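PDB 4IQD: carboxyvinyl-carboxyphosphonate phosphorylmutase, which is a TIM-barrel protein of the phosphoenolpyruvate phosphomutase family that binds pyruvic acid. Local coordinates for residues Pro213-Phe221 against Phe237-Arg248; Ile30-Asp38 against Gly49-Gly57. All blocks are in the same frame, centred on the assembly; numbering follows the deposited sequence.

Interaction 1: residues Pro213-Phe221 against Phe237-Arg248; sequences PLLANMTEF and FQMVIYPVTSLR. With PYR (pyruvic acid), chain C.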
loop_
_atom_site.group_PDB
_atom_site.type_symbol
_atom_site.label_atom_id
_atom_site.label_comp_id
_atom_site.label_asym_id
_atom_site.label_seq_id
_atom_site.Cartn_x
_atom_site.Cartn_y
_atom_site.Cartn_z
ATOM N N PRO A 213 6.081 5.262 -31.000
ATOM C CA PRO A 213 7.073 5.001 -29.956
ATOM C C PRO A 213 6.806 3.647 -29.318
ATOM O O PRO A 213 5.656 3.216 -29.261
ATOM C CB PRO A 213 6.806 6.110 -28.939
ATOM C CG PRO A 213 6.176 7.203 -29.725
ATOM C CD PRO A 213 5.353 6.522 -30.772
ATOM N N LEU A 214 7.853 2.980 -28.850
ATOM C CA LEU A 214 7.692 1.657 -28.269
ATOM C C LEU A 214 8.055 1.635 -26.794
ATOM O O LEU A 214 8.938 2.369 -26.351
ATOM C CB LEU A 214 8.523 0.627 -29.036
ATOM C CG LEU A 214 8.199 0.500 -30.525
ATOM C CD1 LEU A 214 8.959 -0.658 -31.134
ATOM C CD2 LEU A 214 6.706 0.340 -30.746
ATOM N N LEU A 215 7.356 0.786 -26.050
ATOM C CA LEU A 215 7.580 0.601 -24.625
ATOM C C LEU A 215 8.271 -0.732 -24.393
ATOM O O LEU A 215 7.944 -1.726 -25.039
ATOM C CB LEU A 215 6.236 0.626 -23.890
ATOM C CG LEU A 215 6.127 0.594 -22.360
ATOM C CD1 LEU A 215 4.757 1.091 -21.978
ATOM C CD2 LEU A 215 6.340 -0.791 -21.774
ATOM N N ALA A 216 9.218 -0.748 -23.465
ATOM C CA ALA A 216 9.887 -1.975 -23.063
ATOM C C ALA A 216 9.450 -2.343 -21.654
ATOM O O ALA A 216 9.373 -1.485 -20.780
ATOM C CB ALA A 216 11.388 -1.801 -23.123
ATOM N N ASN A 217 9.155 -3.619 -21.442
ATOM C CA ASN A 217 8.702 -4.108 -20.145
ATOM C C ASN A 217 9.827 -4.747 -19.346
ATOM O O ASN A 217 10.132 -5.924 -19.536
ATOM C CB ASN A 217 7.589 -5.137 -20.345
ATOM C CG ASN A 217 7.052 -5.689 -19.036
ATOM O OD1 ASN A 217 7.157 -5.056 -17.983
ATOM N ND2 ASN A 217 6.460 -6.874 -19.100
HETATM N N MSE A 218 10.442 -3.986 -18.449
HETATM C CA MSE A 218 11.490 -4.560 -17.617
HETATM C C MSE A 218 11.049 -5.156 -16.295
HETATM O O MSE A 218 11.446 -4.696 -15.228
HETATM C CB MSE A 218 12.661 -3.610 -17.421
HETATM C CG MSE A 218 13.724 -3.806 -18.468
HETATM SE SE MSE A 218 14.886 -5.369 -18.228
HETATM C CE MSE A 218 13.681 -6.869 -18.429
ATOM N N THR A 219 10.242 -6.204 -16.382
ATOM C CA THR A 219 9.812 -6.923 -15.199
ATOM C C THR A 219 10.794 -8.063 -14.932
ATOM O O THR A 219 11.329 -8.666 -15.859
ATOM C CB THR A 219 8.369 -7.436 -15.352
ATOM O OG1 THR A 219 7.937 -8.044 -14.130
ATOM C CG2 THR A 219 8.264 -8.431 -16.494
ATOM N N GLU A 220 11.049 -8.337 -13.658
ATOM C CA GLU A 220 12.073 -9.302 -13.274
ATOM C C GLU A 220 11.583 -10.733 -13.450
ATOM O O GLU A 220 10.388 -11.002 -13.346
ATOM C CB GLU A 220 12.511 -9.068 -11.826
ATOM C CG GLU A 220 13.007 -7.657 -11.536
ATOM C CD GLU A 220 11.881 -6.656 -11.369
ATOM O OE1 GLU A 220 10.736 -7.087 -11.126
ATOM O OE2 GLU A 220 12.138 -5.440 -11.489
ATOM N N PHE A 221 12.519 -11.641 -13.717
ATOM C CA PHE A 221 12.223 -13.065 -13.879
ATOM C C PHE A 221 11.212 -13.332 -14.987
ATOM O O PHE A 221 10.379 -14.225 -14.868
ATOM C CB PHE A 221 11.720 -13.671 -12.567
ATOM C CG PHE A 221 12.419 -13.145 -11.354
ATOM C CD1 PHE A 221 13.748 -13.448 -11.124
ATOM C CD2 PHE A 221 11.746 -12.352 -10.440
ATOM C CE1 PHE A 221 14.399 -12.967 -10.007
ATOM C CE2 PHE A 221 12.391 -11.867 -9.320
ATOM C CZ PHE A 221 13.720 -12.176 -9.103
ATOM N N PHE A 237 13.665 1.703 -28.452
ATOM C CA PHE A 237 12.640 1.996 -27.453
ATOM C C PHE A 237 12.761 3.412 -26.915
ATOM O O PHE A 237 13.854 3.961 -26.829
ATOM C CB PHE A 237 12.685 0.984 -26.309
ATOM C CG PHE A 237 12.165 -0.369 -26.689
ATOM C CD1 PHE A 237 10.807 -0.627 -26.676
ATOM C CD2 PHE A 237 13.032 -1.376 -27.071
ATOM C CE1 PHE A 237 10.322 -1.865 -27.033
ATOM C CE2 PHE A 237 12.553 -2.617 -27.428
ATOM C CZ PHE A 237 11.195 -2.862 -27.409
ATOM N N GLN A 238 11.627 4.000 -26.555
ATOM C CA GLN A 238 11.607 5.383 -26.095
ATOM C C GLN A 238 11.067 5.513 -24.675
ATOM O O GLN A 238 11.000 6.609 -24.123
ATOM C CB GLN A 238 10.810 6.244 -27.072
ATOM C CG GLN A 238 11.303 6.098 -28.499
ATOM C CD GLN A 238 10.466 6.857 -29.497
ATOM O OE1 GLN A 238 10.085 8.003 -29.262
ATOM N NE2 GLN A 238 10.174 6.221 -30.625
HETATM N N MSE A 239 10.686 4.385 -24.087
HETATM C CA MSE A 239 10.273 4.354 -22.693
HETATM C C MSE A 239 10.375 2.929 -22.175
HETATM O O MSE A 239 10.262 1.972 -22.942
HETATM C CB MSE A 239 8.851 4.890 -22.529
HETATM C CG MSE A 239 7.759 3.862 -22.753
HETATM SE SE MSE A 239 5.997 4.663 -22.972
HETATM C CE MSE A 239 6.160 5.195 -24.839
ATOM N N VAL A 240 10.606 2.788 -20.876
ATOM C CA VAL A 240 10.749 1.474 -20.271
ATOM C C VAL A 240 10.149 1.446 -18.873
ATOM O O VAL A 240 10.369 2.353 -18.072
ATOM C CB VAL A 240 12.226 1.022 -20.231
ATOM C CG1 VAL A 240 13.114 2.132 -19.708
ATOM C CG2 VAL A 240 12.385 -0.241 -19.401
ATOM N N ILE A 241 9.380 0.401 -18.592
ATOM C CA ILE A 241 8.718 0.267 -17.304
ATOM C C ILE A 241 9.380 -0.775 -16.404
ATOM O O ILE A 241 9.921 -1.775 -16.874
ATOM C CB ILE A 241 7.229 -0.087 -17.471
ATOM C CG1 ILE A 241 7.079 -1.400 -18.233
ATOM C CG2 ILE A 241 6.492 1.029 -18.196
ATOM C CD1 ILE A 241 5.650 -1.846 -18.391
ATOM N N TYR A 242 9.329 -0.512 -15.102
ATOM C CA TYR A 242 9.786 -1.445 -14.083
ATOM C C TYR A 242 8.598 -1.657 -13.147
ATOM O O TYR A 242 8.552 -1.101 -12.052
ATOM C CB TYR A 242 10.995 -0.869 -13.336
ATOM C CG TYR A 242 12.114 -0.414 -14.256
ATOM C CD1 TYR A 242 13.180 -1.251 -14.556
ATOM C CD2 TYR A 242 12.098 0.852 -14.830
ATOM C CE1 TYR A 242 14.199 -0.844 -15.401
ATOM C CE2 TYR A 242 13.111 1.268 -15.678
ATOM C CZ TYR A 242 14.157 0.416 -15.957
ATOM O OH TYR A 242 15.166 0.827 -16.797
ATOM N N PRO A 243 7.626 -2.466 -13.597
ATOM C CA PRO A 243 6.245 -2.499 -13.100
ATOM C C PRO A 243 6.059 -2.984 -11.671
ATOM O O PRO A 243 5.265 -2.401 -10.933
ATOM C CB PRO A 243 5.554 -3.487 -14.052
ATOM C CG PRO A 243 6.456 -3.616 -15.219
ATOM C CD PRO A 243 7.829 -3.439 -14.681
ATOM N N VAL A 244 6.754 -4.047 -11.291
ATOM C CA VAL A 244 6.420 -4.744 -10.055
ATOM C C VAL A 244 7.551 -4.677 -9.030
ATOM O O VAL A 244 7.417 -5.147 -7.900
ATOM C CB VAL A 244 6.063 -6.208 -10.360
ATOM C CG1 VAL A 244 5.336 -6.848 -9.192
ATOM C CG2 VAL A 244 5.192 -6.276 -11.599
ATOM N N THR A 245 8.655 -4.064 -9.436
ATOM C CA THR A 245 9.861 -4.006 -8.628
ATOM C C THR A 245 9.606 -3.472 -7.220
ATOM O O THR A 245 10.116 -4.017 -6.248
ATOM C CB THR A 245 10.918 -3.121 -9.301
ATOM O OG1 THR A 245 10.940 -3.386 -10.708
ATOM C CG2 THR A 245 12.284 -3.390 -8.714
ATOM N N SER A 246 8.801 -2.418 -7.121
ATOM C CA SER A 246 8.521 -1.783 -5.835
ATOM C C SER A 246 7.924 -2.761 -4.827
ATOM O O SER A 246 8.275 -2.738 -3.651
ATOM C CB SER A 246 7.588 -0.582 -6.015
ATOM O OG SER A 246 6.300 -0.995 -6.434
ATOM N N LEU A 247 7.032 -3.627 -5.293
ATOM C CA LEU A 247 6.378 -4.590 -4.416
ATOM C C LEU A 247 7.272 -5.792 -4.131
ATOM O O LEU A 247 7.218 -6.369 -3.044
ATOM C CB LEU A 247 5.040 -5.038 -5.011
ATOM C CG LEU A 247 4.272 -6.108 -4.231
ATOM C CD1 LEU A 247 2.816 -5.714 -4.059
ATOM C CD2 LEU A 247 4.383 -7.453 -4.931
ATOM N N ARG A 248 8.094 -6.163 -5.107
ATOM C CA ARG A 248 9.001 -7.293 -4.951
ATOM C C ARG A 248 9.998 -7.059 -3.829
ATOM O O ARG A 248 10.236 -7.943 -3.010
ATOM C CB ARG A 248 9.757 -7.569 -6.247
ATOM C CG ARG A 248 8.887 -8.013 -7.401
ATOM C CD ARG A 248 9.656 -8.974 -8.281
ATOM N NE ARG A 248 9.158 -9.017 -9.650
ATOM C CZ ARG A 248 8.184 -9.817 -10.067
ATOM N NH1 ARG A 248 7.586 -10.633 -9.209
ATOM N NH2 ARG A 248 7.804 -9.792 -11.339
HETATM C C PYR C . 2.527 -5.970 -15.389
HETATM O O PYR C . 2.847 -5.638 -14.164
HETATM O OXT PYR C . 1.674 -5.226 -16.053
HETATM C CA PYR C . 3.088 -7.113 -15.960
HETATM O O3 PYR C . 2.710 -7.522 -17.145
HETATM C CB PYR C . 4.143 -7.880 -15.218
HETATM O O HOH W 1 10.103 3.660 -30.196
HETATM O O HOH W 2 8.923 -5.385 -12.491
#
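Glu-220 and Arg-248 form a salt bridge, OE1 to NE at 2.9 Å, lying in the guanidinium plane and meeting the carboxylate on its anti side. The other oxygen, OE2, takes a hydrogen bond from Thr-245 OG1 on its syn side, so both ends of the carboxylate are gripped from the first turn of helix 245-264; Gln-267 of the second subunit adds another bond to OE2. A bend in the Glu-220 chain (chi2 78°) turns the carboxylate back to these partners. In the same guanidinium plane, Arg-248 NH2 reaches Thr-219 OG1 at 3.3 Å. One face of this guanidinium lies over Val-244 CB, the other over Phe-221 CD2. A water accepts from Val-244 N and donates to Glu-220 OE1.

Further back the strands pair in parallel. Ala-216 N bonds Met-239 O at 3.0 Å, Ile-241 N bonds Ala-216 O at 2.9 Å, and Met-218 N bonds Ile-241 O. Ala-216 CB sits over the face of the Phe-237 ring, 3.9 Å from its centroid. On the other side of the sheet, Leu-215 CD2 packs on Ile-241 CD1 at 3.6 Å, and selenomethionine Met-239 crosses Leu-215 at a slant, CG against CG. Strand 215-217, helix 229-234 and strand 239-242 make a beta-alpha-beta unit of the TIM barrel, and Thr-219, Pro-243 and Val-244 at the C-terminal strand ends line the pyruvic acid pocket.

Interaction 2: residues Ile30-Asp38 against Gly49-Gly57; sequences ILQIPGAHD and GFLALYLSG. With PYR (pyruvic acid), chain C.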
loop_
_atom_site.group_PDB
_atom_site.type_symbol
_atom_site.label_atom_id
_atom_site.label_comp_id
_atom_site.label_asym_id
_atom_site.label_seq_id
_atom_site.Cartn_x
_atom_site.Cartn_y
_atom_site.Cartn_z
ATOM N N ILE A 30 15.780 8.089 -23.340
ATOM C CA ILE A 30 14.764 7.116 -22.968
ATOM C C ILE A 30 14.111 7.468 -21.630
ATOM O O ILE A 30 14.769 7.956 -20.714
ATOM C CB ILE A 30 15.342 5.682 -22.949
ATOM C CG1 ILE A 30 14.243 4.652 -22.675
ATOM C CG2 ILE A 30 16.480 5.576 -21.947
ATOM C CD1 ILE A 30 14.270 3.460 -23.606
ATOM N N LEU A 31 12.804 7.249 -21.542
ATOM C CA LEU A 31 12.059 7.547 -20.328
ATOM C C LEU A 31 11.927 6.307 -19.457
ATOM O O LEU A 31 11.368 5.300 -19.882
ATOM C CB LEU A 31 10.671 8.079 -20.679
ATOM C CG LEU A 31 9.736 8.324 -19.494
ATOM C CD1 LEU A 31 10.249 9.464 -18.626
ATOM C CD2 LEU A 31 8.321 8.599 -19.974
ATOM N N GLN A 32 12.451 6.376 -18.240
ATOM C CA GLN A 32 12.268 5.287 -17.295
ATOM C C GLN A 32 11.006 5.531 -16.477
ATOM O O GLN A 32 10.828 6.598 -15.890
ATOM C CB GLN A 32 13.481 5.144 -16.379
ATOM C CG GLN A 32 14.756 4.717 -17.082
ATOM C CD GLN A 32 15.896 4.482 -16.111
ATOM O OE1 GLN A 32 16.370 5.410 -15.458
ATOM N NE2 GLN A 32 16.335 3.234 -16.003
ATOM N N ILE A 33 10.127 4.537 -16.454
ATOM C CA ILE A 33 8.849 4.656 -15.766
ATOM C C ILE A 33 8.696 3.558 -14.721
ATOM O O ILE A 33 8.336 2.429 -15.043
ATOM C CB ILE A 33 7.674 4.568 -16.753
ATOM C CG1 ILE A 33 7.854 5.565 -17.898
ATOM C CG2 ILE A 33 6.362 4.817 -16.037
ATOM C CD1 ILE A 33 6.695 5.582 -18.859
ATOM N N PRO A 34 8.976 3.888 -13.457
ATOM C CA PRO A 34 8.901 2.930 -12.354
ATOM C C PRO A 34 7.470 2.624 -11.956
ATOM O O PRO A 34 6.624 3.512 -11.963
ATOM C CB PRO A 34 9.582 3.668 -11.197
ATOM C CG PRO A 34 10.222 4.859 -11.787
ATOM C CD PRO A 34 9.463 5.200 -13.009
ATOM N N GLY A 35 7.208 1.373 -11.602
ATOM C CA GLY A 35 5.938 1.019 -11.009
ATOM C C GLY A 35 5.873 1.499 -9.570
ATOM O O GLY A 35 6.820 1.326 -8.806
ATOM N N ALA A 36 4.760 2.122 -9.205
ATOM C CA ALA A 36 4.519 2.506 -7.822
ATOM C C ALA A 36 3.162 1.977 -7.397
ATOM O O ALA A 36 2.134 2.485 -7.833
ATOM C CB ALA A 36 4.571 4.017 -7.669
ATOM N N HIS A 37 3.158 0.949 -6.556
ATOM C CA HIS A 37 1.908 0.321 -6.142
ATOM C C HIS A 37 1.156 1.134 -5.096
ATOM O O HIS A 37 -0.023 0.887 -4.849
ATOM C CB HIS A 37 2.152 -1.099 -5.632
ATOM C CG HIS A 37 3.025 -1.165 -4.414
ATOM N ND1 HIS A 37 4.395 -1.125 -4.485
ATOM C CD2 HIS A 37 2.714 -1.277 -3.104
ATOM C CE1 HIS A 37 4.903 -1.204 -3.265
ATOM N NE2 HIS A 37 3.893 -1.300 -2.408
ATOM N N ASP A 38 1.839 2.099 -4.483
ATOM C CA ASP A 38 1.207 2.971 -3.499
ATOM C C ASP A 38 1.843 4.363 -3.465
ATOM O O ASP A 38 2.848 4.611 -4.133
ATOM C CB ASP A 38 1.210 2.321 -2.109
ATOM C CG ASP A 38 2.581 2.331 -1.444
ATOM O OD1 ASP A 38 3.589 2.651 -2.105
ATOM O OD2 ASP A 38 2.651 1.999 -0.242
ATOM N N GLY A 49 14.148 10.798 -8.671
ATOM C CA GLY A 49 14.365 11.553 -9.893
ATOM C C GLY A 49 13.670 11.031 -11.133
ATOM O O GLY A 49 14.029 11.392 -12.253
ATOM N N PHE A 50 12.671 10.181 -10.941
ATOM C CA PHE A 50 11.905 9.671 -12.065
ATOM C C PHE A 50 10.779 10.636 -12.412
ATOM O O PHE A 50 10.224 11.289 -11.532
ATOM C CB PHE A 50 11.388 8.270 -11.765
ATOM C CG PHE A 50 12.484 7.268 -11.542
ATOM C CD1 PHE A 50 13.142 6.690 -12.616
ATOM C CD2 PHE A 50 12.859 6.904 -10.262
ATOM C CE1 PHE A 50 14.152 5.768 -12.413
ATOM C CE2 PHE A 50 13.866 5.984 -10.057
ATOM C CZ PHE A 50 14.511 5.416 -11.130
ATOM N N LEU A 51 10.454 10.723 -13.698
ATOM C CA LEU A 51 9.581 11.780 -14.206
ATOM C C LEU A 51 8.211 11.275 -14.639
ATOM O O LEU A 51 7.389 12.032 -15.156
ATOM C CB LEU A 51 10.256 12.482 -15.380
ATOM C CG LEU A 51 11.662 13.014 -15.100
ATOM C CD1 LEU A 51 12.230 13.676 -16.343
ATOM C CD2 LEU A 51 11.651 13.977 -13.922
ATOM N N ALA A 52 7.979 9.988 -14.433
ATOM C CA ALA A 52 6.710 9.374 -14.768
ATOM C C ALA A 52 6.593 8.124 -13.924
ATOM O O ALA A 52 7.599 7.575 -13.489
ATOM C CB ALA A 52 6.656 9.038 -16.250
ATOM N N LEU A 53 5.367 7.684 -13.674
ATOM C CA LEU A 53 5.143 6.535 -12.808
ATOM C C LEU A 53 4.223 5.538 -13.476
ATOM O O LEU A 53 3.475 5.889 -14.381
ATOM C CB LEU A 53 4.536 6.972 -11.476
ATOM C CG LEU A 53 5.396 7.842 -10.566
ATOM C CD1 LEU A 53 4.607 8.200 -9.329
ATOM C CD2 LEU A 53 6.683 7.131 -10.197
ATOM N N TYR A 54 4.282 4.294 -13.017
ATOM C CA TYR A 54 3.481 3.230 -13.596
ATOM C C TYR A 54 2.657 2.534 -12.525
ATOM O O TYR A 54 3.159 2.203 -11.456
ATOM C CB TYR A 54 4.393 2.218 -14.293
ATOM C CG TYR A 54 3.677 1.131 -15.063
ATOM C CD1 TYR A 54 3.004 1.415 -16.245
ATOM C CD2 TYR A 54 3.699 -0.187 -14.626
ATOM C CE1 TYR A 54 2.359 0.421 -16.961
ATOM C CE2 TYR A 54 3.061 -1.186 -15.339
ATOM C CZ TYR A 54 2.389 -0.879 -16.502
ATOM O OH TYR A 54 1.750 -1.873 -17.213
ATOM N N LEU A 55 1.380 2.325 -12.815
ATOM C CA LEU A 55 0.539 1.526 -11.945
ATOM C C LEU A 55 0.194 0.217 -12.639
ATOM O O LEU A 55 -0.598 0.196 -13.578
ATOM C CB LEU A 55 -0.732 2.282 -11.578
ATOM C CG LEU A 55 -1.632 1.576 -10.568
ATOM C CD1 LEU A 55 -0.890 1.351 -9.259
ATOM C CD2 LEU A 55 -2.907 2.370 -10.340
ATOM N N SER A 56 0.807 -0.870 -12.185
ATOM C CA SER A 56 0.589 -2.179 -12.793
ATOM C C SER A 56 -0.496 -2.950 -12.062
ATOM O O SER A 56 -0.583 -2.899 -10.837
ATOM C CB SER A 56 1.882 -2.990 -12.788
ATOM O OG SER A 56 1.779 -4.110 -11.927
ATOM N N GLY A 57 -1.319 -3.668 -12.817
ATOM C CA GLY A 57 -2.369 -4.476 -12.227
ATOM C C GLY A 57 -1.767 -5.516 -11.308
ATOM O O GLY A 57 -2.303 -5.812 -10.240
HETATM C C PYR C . 2.527 -5.970 -15.389
HETATM O O PYR C . 2.847 -5.638 -14.164
HETATM O OXT PYR C . 1.674 -5.226 -16.053
HETATM C CA PYR C . 3.088 -7.113 -15.960
HETATM O O3 PYR C . 2.710 -7.522 -17.145
HETATM C CB PYR C . 4.143 -7.880 -15.218
HETATM O O HOH W 3 11.911 9.098 -15.427
#
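Pro-34 lies over one face of the Phe-50 ring: its CG stands 3.6 Å from the ring centroid, displaced toward the rim, a CH-pi contact. Gln-32 comes to the same ring from the edge, OE1 near the ring plane and 3.8 Å from CE1, with amide and ring planes 56° apart; its NE2 is engaged by Tyr-242 OH. Phe-50 CG stands anti to its carbonyl carbon (chi1 -62°), which presents the ring to the proline, and Lys-262 of the second subunit makes a cation-pi contact with the same ring.

Ile-33 splits its two branches. CG1 meets Ala-52 CB, while CG2, anti to the backbone N, presses against the Leu-53 carbonyl and Tyr-54 CB, the latter at 3.7 Å. Leu-31 CD2 also touches Ala-52 CB, at 4.1 Å. Ala-52 O, close to Pro-34 CD, is buried with no polar partner in the model.

The backbones meet at a single bridge, Gly-35 with Tyr-54. Tyr-54 N bonds Pro-34 O at 2.7 Å, and Ala-36 N bonds Tyr-54 O at 2.8 Å. From there the Tyr-54 side chain leads away from the contact, its OH hydrogen-bonded to Gln-122 OE1, and Ser-56 OG bonds pyruvic acid O at 2.9 Å.

Strands 31-34 and 53-55 diverge by 42° and are joined by helix 39-48, which covers Ala-36 and Leu-53; helix 14-26 packs against Leu-31, Ile-33 and Ala-52, and strand 239-242 flanks strand 31-34 in its sheet.

Interaction 2 closes before interaction 1 opens along the chain, yet their centres lie only 8 Å apart. Strand 239-242 is the common neighbour, lying between strands 31-34 and 215-217, and Val-240 O stands 2.7 Å from Ile-33 N, probably hydrogen-bonded. Beyond the C-terminal ends of the strands, Ser-246 OG of interaction 1 lies 2.7 Å from His-37 ND1 of interaction 2, again a probable hydrogen bond. The first strands of the barrel are thus joined to its last ones, closing the ring. Both contacts feed the same pyruvic acid pocket at the C-terminal ends of the strands, and both touch the second subunit.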